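Local coordinates for vacuolar protein-sorting-associated protein 25 (Homo sapiens, PDB 3HTU) that contributes, here as its C-terminal winged-helix domain (WH2), to the ESCRT-II complex required for sorting endosomal cargo into multivesicular bodies, at residues A[47-50]-A[51-55]; A[26-30]-A[31-35]; A[11-14]-A[15-18]; A[38-42]-A[43-47]. All coordinates share one frame; numbering follows the deposited sequence.

Interaction 1 of 4, residues A[47-50]-A[51-55]; sequences LDEA and TLLRA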
loop_
_atom_site.group_PDB
_atom_site.type_symbol
_atom_site.label_atom_id
_atom_site.label_comp_id
_atom_site.label_asym_id
_atom_site.label_seq_id
_atom_site.Cartn_x
_atom_site.Cartn_y
_atom_site.Cartn_z
ATOM N N LEU A 47 5.808 -8.444 1.775
ATOM C CA LEU A 47 6.065 -8.490 0.326
ATOM C C LEU A 47 6.936 -7.304 -0.073
ATOM O O LEU A 47 6.674 -6.183 0.360
ATOM C CB LEU A 47 4.753 -8.439 -0.463
ATOM C CG LEU A 47 4.495 -9.284 -1.721
ATOM C CD1 LEU A 47 3.683 -8.488 -2.740
ATOM C CD2 LEU A 47 5.759 -9.843 -2.359
ATOM N N ASP A 48 7.973 -7.561 -0.873
ATOM C CA ASP A 48 8.901 -6.528 -1.329
ATOM C C ASP A 48 8.197 -5.526 -2.275
ATOM O O ASP A 48 7.242 -5.902 -2.954
ATOM C CB ASP A 48 10.118 -7.175 -2.023
ATOM C CG ASP A 48 9.732 -8.015 -3.244
ATOM O OD1 ASP A 48 9.160 -9.114 -3.078
ATOM O OD2 ASP A 48 10.008 -7.579 -4.387
ATOM N N GLU A 49 8.667 -4.273 -2.319
ATOM C CA GLU A 49 8.034 -3.242 -3.161
ATOM C C GLU A 49 8.025 -3.654 -4.621
ATOM O O GLU A 49 7.033 -3.428 -5.330
ATOM C CB GLU A 49 8.706 -1.857 -3.033
ATOM C CG GLU A 49 7.748 -0.664 -3.365
ATOM C CD GLU A 49 8.318 0.374 -4.351
ATOM O OE1 GLU A 49 7.803 1.518 -4.361
ATOM O OE2 GLU A 49 9.262 0.060 -5.128
ATOM N N ALA A 50 9.127 -4.244 -5.072
ATOM C CA ALA A 50 9.287 -4.601 -6.484
ATOM C C ALA A 50 8.193 -5.550 -6.964
ATOM O O ALA A 50 7.611 -5.344 -8.025
ATOM C CB ALA A 50 10.665 -5.192 -6.739
ATOM N N THR A 51 7.913 -6.578 -6.171
ATOM C CA THR A 51 6.919 -7.582 -6.511
ATOM C C THR A 51 5.504 -7.021 -6.310
ATOM O O THR A 51 4.606 -7.335 -7.080
ATOM C CB THR A 51 7.117 -8.866 -5.675
ATOM O OG1 THR A 51 8.443 -9.388 -5.890
ATOM C CG2 THR A 51 6.096 -9.932 -6.066
ATOM N N LEU A 52 5.333 -6.192 -5.279
ATOM C CA LEU A 52 4.088 -5.489 -5.010
ATOM C C LEU A 52 3.684 -4.605 -6.185
ATOM O O LEU A 52 2.519 -4.579 -6.562
ATOM C CB LEU A 52 4.224 -4.633 -3.743
ATOM C CG LEU A 52 3.058 -3.712 -3.399
ATOM C CD1 LEU A 52 1.872 -4.541 -2.926
ATOM C CD2 LEU A 52 3.462 -2.656 -2.354
ATOM N N LEU A 53 4.634 -3.863 -6.743
ATOM C CA LEU A 53 4.348 -3.058 -7.929
ATOM C C LEU A 53 3.909 -3.872 -9.147
ATOM O O LEU A 53 3.017 -3.446 -9.885
ATOM C CB LEU A 53 5.511 -2.141 -8.285
ATOM C CG LEU A 53 5.383 -0.768 -7.627
ATOM C CD1 LEU A 53 6.692 -0.032 -7.719
ATOM C CD2 LEU A 53 4.204 0.060 -8.201
ATOM N N ARG A 54 4.534 -5.029 -9.366
ATOM C CA ARG A 54 4.121 -5.911 -10.456
ATOM C C ARG A 54 2.724 -6.525 -10.205
ATOM O O ARG A 54 1.973 -6.776 -11.148
ATOM C CB ARG A 54 5.168 -7.001 -10.726
ATOM C CG ARG A 54 6.613 -6.496 -10.947
ATOM C CD ARG A 54 6.942 -6.116 -12.399
ATOM N NE ARG A 54 8.402 -6.054 -12.594
ATOM C CZ ARG A 54 9.025 -5.749 -13.734
ATOM N NH1 ARG A 54 8.337 -5.463 -14.840
ATOM N NH2 ARG A 54 10.355 -5.732 -13.769
ATOM N N ALA A 55 2.396 -6.779 -8.937
ATOM C CA ALA A 55 1.065 -7.237 -8.559
ATOM C C ALA A 55 0.049 -6.146 -8.905
ATOM O O ALA A 55 -0.993 -6.426 -9.498
ATOM C CB ALA A 55 0.999 -7.551 -7.075
#

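Interaction 2 of 4, residues A[26-30]-A[31-35]; sequences SVFTL and YELTN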
loop_
_atom_site.group_PDB
_atom_site.type_symbol
_atom_site.label_atom_id
_atom_site.label_comp_id
_atom_site.label_asym_id
_atom_site.label_seq_id
_atom_site.Cartn_x
_atom_site.Cartn_y
_atom_site.Cartn_z
ATOM N N SER A 26 -10.113 3.540 -0.145
ATOM C CA SER A 26 -9.857 3.213 -1.544
ATOM C C SER A 26 -8.395 3.525 -1.896
ATOM O O SER A 26 -7.842 2.929 -2.817
ATOM C CB SER A 26 -10.807 3.974 -2.477
ATOM O OG SER A 26 -11.940 3.189 -2.817
ATOM N N VAL A 27 -7.787 4.442 -1.135
ATOM C CA VAL A 27 -6.428 4.942 -1.395
ATOM C C VAL A 27 -5.425 4.466 -0.314
ATOM O O VAL A 27 -5.641 4.676 0.899
ATOM C CB VAL A 27 -6.451 6.490 -1.537
ATOM C CG1 VAL A 27 -5.192 6.993 -2.084
ATOM C CG2 VAL A 27 -7.552 6.908 -2.530
ATOM N N PHE A 28 -4.349 3.819 -0.767
ATOM C CA PHE A 28 -3.351 3.202 0.116
ATOM C C PHE A 28 -1.949 3.614 -0.333
ATOM O O PHE A 28 -1.690 3.696 -1.518
ATOM C CB PHE A 28 -3.448 1.665 0.065
ATOM C CG PHE A 28 -4.745 1.103 0.559
ATOM C CD1 PHE A 28 -5.817 0.888 -0.319
ATOM C CD2 PHE A 28 -4.904 0.759 1.893
ATOM C CE1 PHE A 28 -6.999 0.365 0.126
ATOM C CE2 PHE A 28 -6.094 0.233 2.344
ATOM C CZ PHE A 28 -7.138 0.031 1.465
ATOM N N THR A 29 -1.039 3.888 0.601
ATOM C CA THR A 29 0.377 3.972 0.243
ATOM C C THR A 29 0.857 2.553 -0.067
ATOM O O THR A 29 0.259 1.578 0.374
ATOM C CB THR A 29 1.258 4.674 1.342
ATOM O OG1 THR A 29 1.271 3.893 2.544
ATOM C CG2 THR A 29 0.712 6.079 1.670
ATOM N N LEU A 30 1.912 2.433 -0.862
ATOM C CA LEU A 30 2.506 1.130 -1.092
ATOM C C LEU A 30 3.039 0.553 0.230
ATOM O O LEU A 30 2.835 -0.627 0.523
ATOM C CB LEU A 30 3.640 1.223 -2.115
ATOM C CG LEU A 30 3.343 1.625 -3.558
ATOM C CD1 LEU A 30 4.340 0.909 -4.494
ATOM C CD2 LEU A 30 1.921 1.324 -3.961
ATOM N N TYR A 31 3.673 1.399 1.037
ATOM C CA TYR A 31 4.218 0.948 2.333
ATOM C C TYR A 31 3.164 0.294 3.215
ATOM O O TYR A 31 3.391 -0.793 3.730
ATOM C CB TYR A 31 4.888 2.093 3.085
ATOM C CG TYR A 31 5.486 1.704 4.433
ATOM C CD1 TYR A 31 6.736 1.101 4.518
ATOM C CD2 TYR A 31 4.797 1.963 5.613
ATOM C CE1 TYR A 31 7.297 0.757 5.768
ATOM C CE2 TYR A 31 5.328 1.612 6.861
ATOM C CZ TYR A 31 6.579 1.014 6.930
ATOM O OH TYR A 31 7.096 0.686 8.172
ATOM N N GLU A 32 2.014 0.947 3.396
ATOM C CA GLU A 32 1.022 0.439 4.351
ATOM C C GLU A 32 0.377 -0.871 3.933
ATOM O O GLU A 32 -0.100 -1.615 4.791
ATOM C CB GLU A 32 -0.041 1.483 4.688
ATOM C CG GLU A 32 -1.164 1.601 3.656
ATOM C CD GLU A 32 -2.141 2.656 4.051
ATOM O OE1 GLU A 32 -2.291 3.629 3.302
ATOM O OE2 GLU A 32 -2.718 2.542 5.143
ATOM N N LEU A 33 0.370 -1.164 2.635
ATOM C CA LEU A 33 -0.107 -2.463 2.156
ATOM C C LEU A 33 0.776 -3.608 2.627
ATOM O O LEU A 33 0.276 -4.700 2.883
ATOM C CB LEU A 33 -0.223 -2.515 0.620
ATOM C CG LEU A 33 -1.480 -1.882 -0.001
ATOM C CD1 LEU A 33 -1.426 -1.906 -1.544
ATOM C CD2 LEU A 33 -2.780 -2.520 0.475
ATOM N N THR A 34 2.077 -3.364 2.724
ATOM C CA THR A 34 3.017 -4.430 3.092
ATOM C C THR A 34 3.568 -4.337 4.521
ATOM O O THR A 34 4.004 -5.347 5.083
ATOM C CB THR A 34 4.182 -4.520 2.099
ATOM O OG1 THR A 34 4.806 -3.230 1.957
ATOM C CG2 THR A 34 3.669 -5.039 0.734
ATOM N N ASN A 35 3.571 -3.137 5.101
ATOM C CA ASN A 35 4.145 -2.926 6.444
ATOM C C ASN A 35 3.193 -2.235 7.424
ATOM O O ASN A 35 3.600 -1.879 8.544
ATOM C CB ASN A 35 5.446 -2.114 6.393
ATOM C CG ASN A 35 6.452 -2.632 5.374
ATOM O OD1 ASN A 35 7.384 -3.351 5.720
ATOM N ND2 ASN A 35 6.298 -2.223 4.127
#

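Interaction 3 of 4, residues A[11-14]-A[15-18]; sequences GKLI and YQWV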
loop_
_atom_site.group_PDB
_atom_site.type_symbol
_atom_site.label_atom_id
_atom_site.label_comp_id
_atom_site.label_asym_id
_atom_site.label_seq_id
_atom_site.Cartn_x
_atom_site.Cartn_y
_atom_site.Cartn_z
ATOM N N GLY A 11 -1.661 -10.133 -6.848
ATOM C CA GLY A 11 -2.709 -9.177 -7.233
ATOM C C GLY A 11 -4.068 -9.646 -6.760
ATOM O O GLY A 11 -4.783 -8.903 -6.081
ATOM N N LYS A 12 -4.404 -10.894 -7.103
ATOM C CA LYS A 12 -5.647 -11.537 -6.667
ATOM C C LYS A 12 -5.812 -11.487 -5.141
ATOM O O LYS A 12 -6.887 -11.187 -4.652
ATOM C CB LYS A 12 -5.706 -12.986 -7.182
ATOM C CG LYS A 12 -7.004 -13.755 -6.881
ATOM C CD LYS A 12 -7.072 -15.054 -7.682
ATOM C CE LYS A 12 -8.329 -15.864 -7.374
ATOM N NZ LYS A 12 -9.589 -15.248 -7.905
ATOM N N LEU A 13 -4.738 -11.765 -4.402
ATOM C CA LEU A 13 -4.775 -11.744 -2.939
ATOM C C LEU A 13 -4.950 -10.357 -2.333
ATOM O O LEU A 13 -5.699 -10.187 -1.359
ATOM C CB LEU A 13 -3.518 -12.398 -2.342
ATOM C CG LEU A 13 -3.352 -13.920 -2.420
ATOM C CD1 LEU A 13 -1.951 -14.316 -1.953
ATOM C CD2 LEU A 13 -4.412 -14.662 -1.602
ATOM N N ILE A 14 -4.253 -9.367 -2.889
ATOM C CA ILE A 14 -4.347 -8.013 -2.367
ATOM C C ILE A 14 -5.757 -7.474 -2.591
ATOM O O ILE A 14 -6.344 -6.852 -1.712
ATOM C CB ILE A 14 -3.305 -7.057 -3.015
ATOM C CG1 ILE A 14 -1.882 -7.427 -2.582
ATOM C CG2 ILE A 14 -3.590 -5.591 -2.637
ATOM C CD1 ILE A 14 -0.824 -7.055 -3.608
ATOM N N TYR A 15 -6.287 -7.720 -3.781
ATOM C CA TYR A 15 -7.559 -7.126 -4.178
ATOM C C TYR A 15 -8.705 -7.752 -3.394
ATOM O O TYR A 15 -9.683 -7.086 -3.069
ATOM C CB TYR A 15 -7.778 -7.268 -5.682
ATOM C CG TYR A 15 -9.008 -6.539 -6.156
ATOM C CD1 TYR A 15 -8.973 -5.169 -6.408
ATOM C CD2 TYR A 15 -10.211 -7.206 -6.320
ATOM C CE1 TYR A 15 -10.099 -4.492 -6.810
ATOM C CE2 TYR A 15 -11.350 -6.532 -6.734
ATOM C CZ TYR A 15 -11.283 -5.175 -6.986
ATOM O OH TYR A 15 -12.402 -4.488 -7.402
ATOM N N GLN A 16 -8.561 -9.044 -3.106
ATOM C CA GLN A 16 -9.435 -9.770 -2.204
ATOM C C GLN A 16 -9.482 -9.076 -0.834
ATOM O O GLN A 16 -10.554 -8.918 -0.268
ATOM C CB GLN A 16 -8.903 -11.195 -2.061
ATOM C CG GLN A 16 -9.910 -12.301 -2.246
ATOM C CD GLN A 16 -9.247 -13.674 -2.389
ATOM O OE1 GLN A 16 -9.597 -14.456 -3.278
ATOM N NE2 GLN A 16 -8.287 -13.972 -1.516
ATOM N N TRP A 17 -8.322 -8.656 -0.313
ATOM C CA TRP A 17 -8.250 -8.050 1.022
ATOM C C TRP A 17 -8.859 -6.645 1.076
ATOM O O TRP A 17 -9.494 -6.272 2.068
ATOM C CB TRP A 17 -6.804 -8.015 1.562
ATOM C CG TRP A 17 -6.745 -7.323 2.877
ATOM C CD1 TRP A 17 -7.013 -7.871 4.099
ATOM C CD2 TRP A 17 -6.487 -5.928 3.110
ATOM N NE1 TRP A 17 -6.912 -6.915 5.079
ATOM C CE2 TRP A 17 -6.590 -5.713 4.503
ATOM C CE3 TRP A 17 -6.166 -4.843 2.279
ATOM C CZ2 TRP A 17 -6.382 -4.460 5.088
ATOM C CZ3 TRP A 17 -5.953 -3.595 2.861
ATOM C CH2 TRP A 17 -6.064 -3.414 4.253
ATOM N N VAL A 18 -8.637 -5.862 0.025
ATOM C CA VAL A 18 -9.186 -4.508 -0.059
ATOM C C VAL A 18 -10.713 -4.570 -0.053
ATOM O O VAL A 18 -11.364 -3.747 0.587
ATOM C CB VAL A 18 -8.688 -3.740 -1.317
ATOM C CG1 VAL A 18 -9.323 -2.351 -1.395
ATOM C CG2 VAL A 18 -7.161 -3.632 -1.328
#

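Interaction 4 of 4, residues A[38-42]-A[43-47]; sequences DTEDE and EFHGL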
loop_
_atom_site.group_PDB
_atom_site.type_symbol
_atom_site.label_atom_id
_atom_site.label_comp_id
_atom_site.label_asym_id
_atom_site.label_seq_id
_atom_site.Cartn_x
_atom_site.Cartn_y
_atom_site.Cartn_z
ATOM N N ASP A 38 -3.126 -2.791 9.485
ATOM C CA ASP A 38 -4.393 -3.403 9.071
ATOM C C ASP A 38 -4.188 -4.652 8.220
ATOM O O ASP A 38 -5.093 -5.475 8.077
ATOM C CB ASP A 38 -5.244 -2.375 8.320
ATOM C CG ASP A 38 -5.574 -1.153 9.175
ATOM O OD1 ASP A 38 -5.979 -1.334 10.346
ATOM O OD2 ASP A 38 -5.417 -0.015 8.676
ATOM N N THR A 39 -2.986 -4.793 7.675
ATOM C CA THR A 39 -2.674 -5.890 6.760
ATOM C C THR A 39 -1.636 -6.856 7.355
ATOM O O THR A 39 -1.135 -7.746 6.662
ATOM C CB THR A 39 -2.203 -5.328 5.395
ATOM O OG1 THR A 39 -1.889 -6.402 4.502
ATOM C CG2 THR A 39 -0.984 -4.450 5.578
ATOM N N GLU A 40 -1.336 -6.672 8.644
ATOM C CA GLU A 40 -0.249 -7.389 9.336
ATOM C C GLU A 40 -0.338 -8.911 9.309
ATOM O O GLU A 40 0.687 -9.597 9.326
ATOM C CB GLU A 40 -0.097 -6.899 10.783
ATOM C CG GLU A 40 0.856 -5.726 10.921
ATOM C CD GLU A 40 1.106 -5.295 12.357
ATOM O OE1 GLU A 40 1.596 -4.162 12.548
ATOM O OE2 GLU A 40 0.826 -6.078 13.290
ATOM N N ASP A 41 -1.559 -9.433 9.263
ATOM C CA ASP A 41 -1.771 -10.879 9.274
ATOM C C ASP A 41 -2.018 -11.472 7.879
ATOM O O ASP A 41 -2.214 -12.680 7.739
ATOM C CB ASP A 41 -2.913 -11.229 10.235
ATOM C CG ASP A 41 -2.567 -10.926 11.678
ATOM O OD1 ASP A 41 -1.802 -11.714 12.286
ATOM O OD2 ASP A 41 -3.059 -9.902 12.206
ATOM N N GLU A 42 -1.996 -10.621 6.853
ATOM C CA GLU A 42 -2.227 -11.061 5.473
ATOM C C GLU A 42 -1.005 -11.689 4.807
ATOM O O GLU A 42 0.141 -11.396 5.169
ATOM C CB GLU A 42 -2.774 -9.910 4.617
ATOM C CG GLU A 42 -4.173 -10.153 4.047
ATOM C CD GLU A 42 -5.223 -10.497 5.099
ATOM O OE1 GLU A 42 -6.337 -10.900 4.691
ATOM O OE2 GLU A 42 -4.951 -10.363 6.320
ATOM N N GLU A 43 -1.272 -12.532 3.812
ATOM C CA GLU A 43 -0.229 -13.252 3.070
ATOM C C GLU A 43 0.765 -12.333 2.353
ATOM O O GLU A 43 1.902 -12.743 2.078
ATOM C CB GLU A 43 -0.866 -14.242 2.084
ATOM C CG GLU A 43 -1.858 -15.236 2.739
ATOM C CD GLU A 43 -2.727 -15.983 1.736
ATOM O OE1 GLU A 43 -2.203 -16.875 1.033
ATOM O OE2 GLU A 43 -3.942 -15.691 1.663
ATOM N N PHE A 44 0.346 -11.094 2.075
ATOM C CA PHE A 44 1.197 -10.123 1.375
ATOM C C PHE A 44 1.955 -9.139 2.275
ATOM O O PHE A 44 2.701 -8.297 1.779
ATOM C CB PHE A 44 0.427 -9.392 0.251
ATOM C CG PHE A 44 -0.835 -8.699 0.703
ATOM C CD1 PHE A 44 -0.793 -7.410 1.222
ATOM C CD2 PHE A 44 -2.064 -9.323 0.567
ATOM C CE1 PHE A 44 -1.957 -6.761 1.616
ATOM C CE2 PHE A 44 -3.236 -8.690 0.964
ATOM C CZ PHE A 44 -3.183 -7.405 1.496
ATOM N N HIS A 45 1.800 -9.248 3.593
ATOM C CA HIS A 45 2.621 -8.433 4.475
ATOM C C HIS A 45 4.085 -8.826 4.262
ATOM O O HIS A 45 4.373 -9.969 3.938
ATOM C CB HIS A 45 2.208 -8.602 5.932
ATOM C CG HIS A 45 2.416 -7.372 6.758
ATOM N ND1 HIS A 45 3.574 -7.139 7.467
ATOM C CD2 HIS A 45 1.618 -6.298 6.973
ATOM C CE1 HIS A 45 3.476 -5.981 8.095
ATOM N NE2 HIS A 45 2.297 -5.449 7.811
ATOM N N GLY A 46 4.997 -7.869 4.388
ATOM C CA GLY A 46 6.411 -8.140 4.130
ATOM C C GLY A 46 6.795 -8.305 2.664
ATOM O O GLY A 46 7.983 -8.306 2.338
ATOM N N LEU A 47 5.808 -8.444 1.775
ATOM C CA LEU A 47 6.065 -8.490 0.326
ATOM C C LEU A 47 6.936 -7.304 -0.073
ATOM O O LEU A 47 6.674 -6.183 0.360
ATOM C CB LEU A 47 4.753 -8.439 -0.463
ATOM C CG LEU A 47 4.495 -9.284 -1.721
ATOM C CD1 LEU A 47 3.683 -8.488 -2.740
ATOM C CD2 LEU A 47 5.759 -9.843 -2.359
#

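Interaction 1 of 4, residues A[47-50]-A[51-55]
Asp48 reaches forward over the first turn of helix 49-61 and grips Thr51 with one carboxylate oxygen. Its CB leaves the backbone to the flank of the helix, and a chi1 of 60° places CG between the backbone N and the carbonyl carbon, which turns the carboxylate forward to Thr51. Asp48 CG lies 3.7 Å from Thr51 CB, and OD1 3.3 Å from the same atom. At the tip OD2 accepts twice. Thr51 N donates to it over 2.9 Å from above the carboxylate plane, 55° out of it, while Thr51 OG1 donates over 2.8 Å to the syn lone pair. Thr51 holds OG1 beside its own backbone N, which lets both donors face the same oxygen. Asp48 is thus the N-cap, and its negative charge would probably interact favourably with the positive end of the helix dipole. Asp48 O receives Leu52 N at 3.0 Å, and Glu49 O receives Leu53 N. Leu47 sends its two methyls to different partners: CD2 to Thr51 CB at 3.7 Å, and CD1 to Leu52 CB at 4.0 Å. Glu49 runs alongside Leu53, its OE2 3.7 Å from Leu53 CD1, and its OE1 forms a salt bridge with Arg74. Leu47, Leu52 and Leu53 pack on helix 30-35, whereas Thr51, Leu52 and Ala55 meet helix 7-19, so the start of helix 49-61 and Leu47 before it border both other helices.

Interaction 2 of 4, residues A[26-30]-A[31-35]
The Phe28 ring carries Leu33 over one face, with CD2 4.1 Å from Phe28 CG, while the carboxylate carbon of Glu32 comes to its edge, CD lying 4.0 Å from Phe28 CD2. Ring and carboxylate planes stand 73° apart. The Tyr31 ring has Asn35 CB over one face, and the amide of Asn35 turns back to Tyr31 O, where ND2 donates in the carbonyl plane over 3.3 Å. That oxygen also takes the backbone N of Thr34 and of Asn35. Between strand 27-28 and helix 30-35, Thr29 and Glu32 form a capping box: Glu32 N donates to Thr29 OG1 over 3.2 Å, and Thr29 N donates over 3.0 Å to the anti lone pair of Glu32 OE1. With chi1 of 81° Glu32 sets CG between its backbone N and carbonyl carbon, and the extended chain beyond carries OE1 back to the cap. Both polar ends have partners on the chain of another protein as well: Glu32 OE1 makes a salt bridge with a basic side chain of that chain, and Thr29 OG1 is hydrogen-bonded to an acidic one. On the inner side Phe28 touches Val18, Leu33 packs on Trp17 and strand 75-78, and Leu30 meets helix 49-61.

Interaction 3 of 4, residues A[11-14]-A[15-18]
Ile14 turns CG2 anti to its backbone N, with CG1 beside that N at a chi1 of -68°, and Val18, one turn later, places CG1 anti to its N and CG2 beside it. The two CG2 methyls consequently face each other along the helix, Ile14 CG2 to Val18 CG2 measuring 4.3 Å, a light apolar touch. Val18 CG2 also comes within 3.3 Å of Ile14 O, the same oxygen that accepts Val18 N over 3.0 Å. On another side of the helix the long chain of Gln16, extended beyond CG, slants across Leu13, and its amide NE2 lies 3.9 Å from Leu13 CD2. The aliphatic start of Gln16 rests on the backbone, with CB 3.3 Å from Lys12 O. Tyr15 CB similarly sits 3.4 Å from Gly11 O, while its ring is carried away from the contact to lie against Leu59 and Phe78. Beneath these side chains runs regular alpha-helical bonding: Tyr15 N to Gly11 O, Gln16 N to Lys12 O, Trp17 N to Leu13 O and Val18 N to Ile14 O, with Trp17 N making a further weak bond to Ile14 O over 3.0 Å. The polar end of Tyr15 is held elsewhere, its OH hydrogen-bonding to the C-terminal OXT of Phe79. Within the winged-helix domain, Ile14 packs on Leu52 and Ala55 of helix 49-61, Ile14, Tyr15 and Val18 meet Phe78 of strand 75-78, and Leu13 and Trp17 lie against the loop that joins helices 30-35 and 49-61.

Interaction 4 of 4, residues A[38-42]-A[43-47]
Phe44 and Glu42 form the close-packed half of the loop that joins helix 30-35 to helix 49-61. Glu42 CB stands over one face of the Phe44 ring, 4.1 Å from its centroid and 18° off the ring normal, a CH-pi contact, and Glu42 CG touches Phe44 CE2 at 3.5 Å. Phe44 holds CG between its backbone N and carbonyl carbon, with chi1 of 56°, which swings the ring back toward Thr39, and is buried against Trp10 and Ile14 of helix 7-19. Thr39, also buried, keeps its OG1 close to the ring but gives its hydrogen bond to Leu33 O. The imidazole of His45 is also closely met, with Glu40 CA over one face and Glu40 CG 3.4 Å from His45 NE2; the solvent side begins with the Glu40 carboxylate, whose OE1 stays 5.0 Å from His45 NE2. Successive beta turns shape the backbone, type I from Thr39 to Glu42 and from Glu42 to His45, then type II from Phe44 to Leu47; His45 N closes the middle one on Glu42 O. His45 NE2 hydrogen-bonds to Gly36 O, which implies a protonated NE2; the Glu40 carboxylate, not in contact, could at most mildly favour a positive imidazole, whose charge is not established.

Overall arrangement
Interaction 2 is the buried contact of the set and interaction 1 lies at the surface; interactions 3 and 4 are partly buried. Two of them cap helices, by different chemistry: one aspartate oxygen takes both donors in interaction 1, while interaction 2 uses a reciprocal threonine-glutamate box that also faces another protein chain. Interaction 3 lies within a helix and relies on backbone bonds and light apolar touches, whereas interaction 4 builds a helix-free loop from turns and ring contacts. That loop leads into interaction 1 through the shared Leu47 and is tied to interaction 2 where Gly46 N meets Thr34 O. Leu52 touches both Leu30 and Ile14, linking interactions 1, 2 and 3.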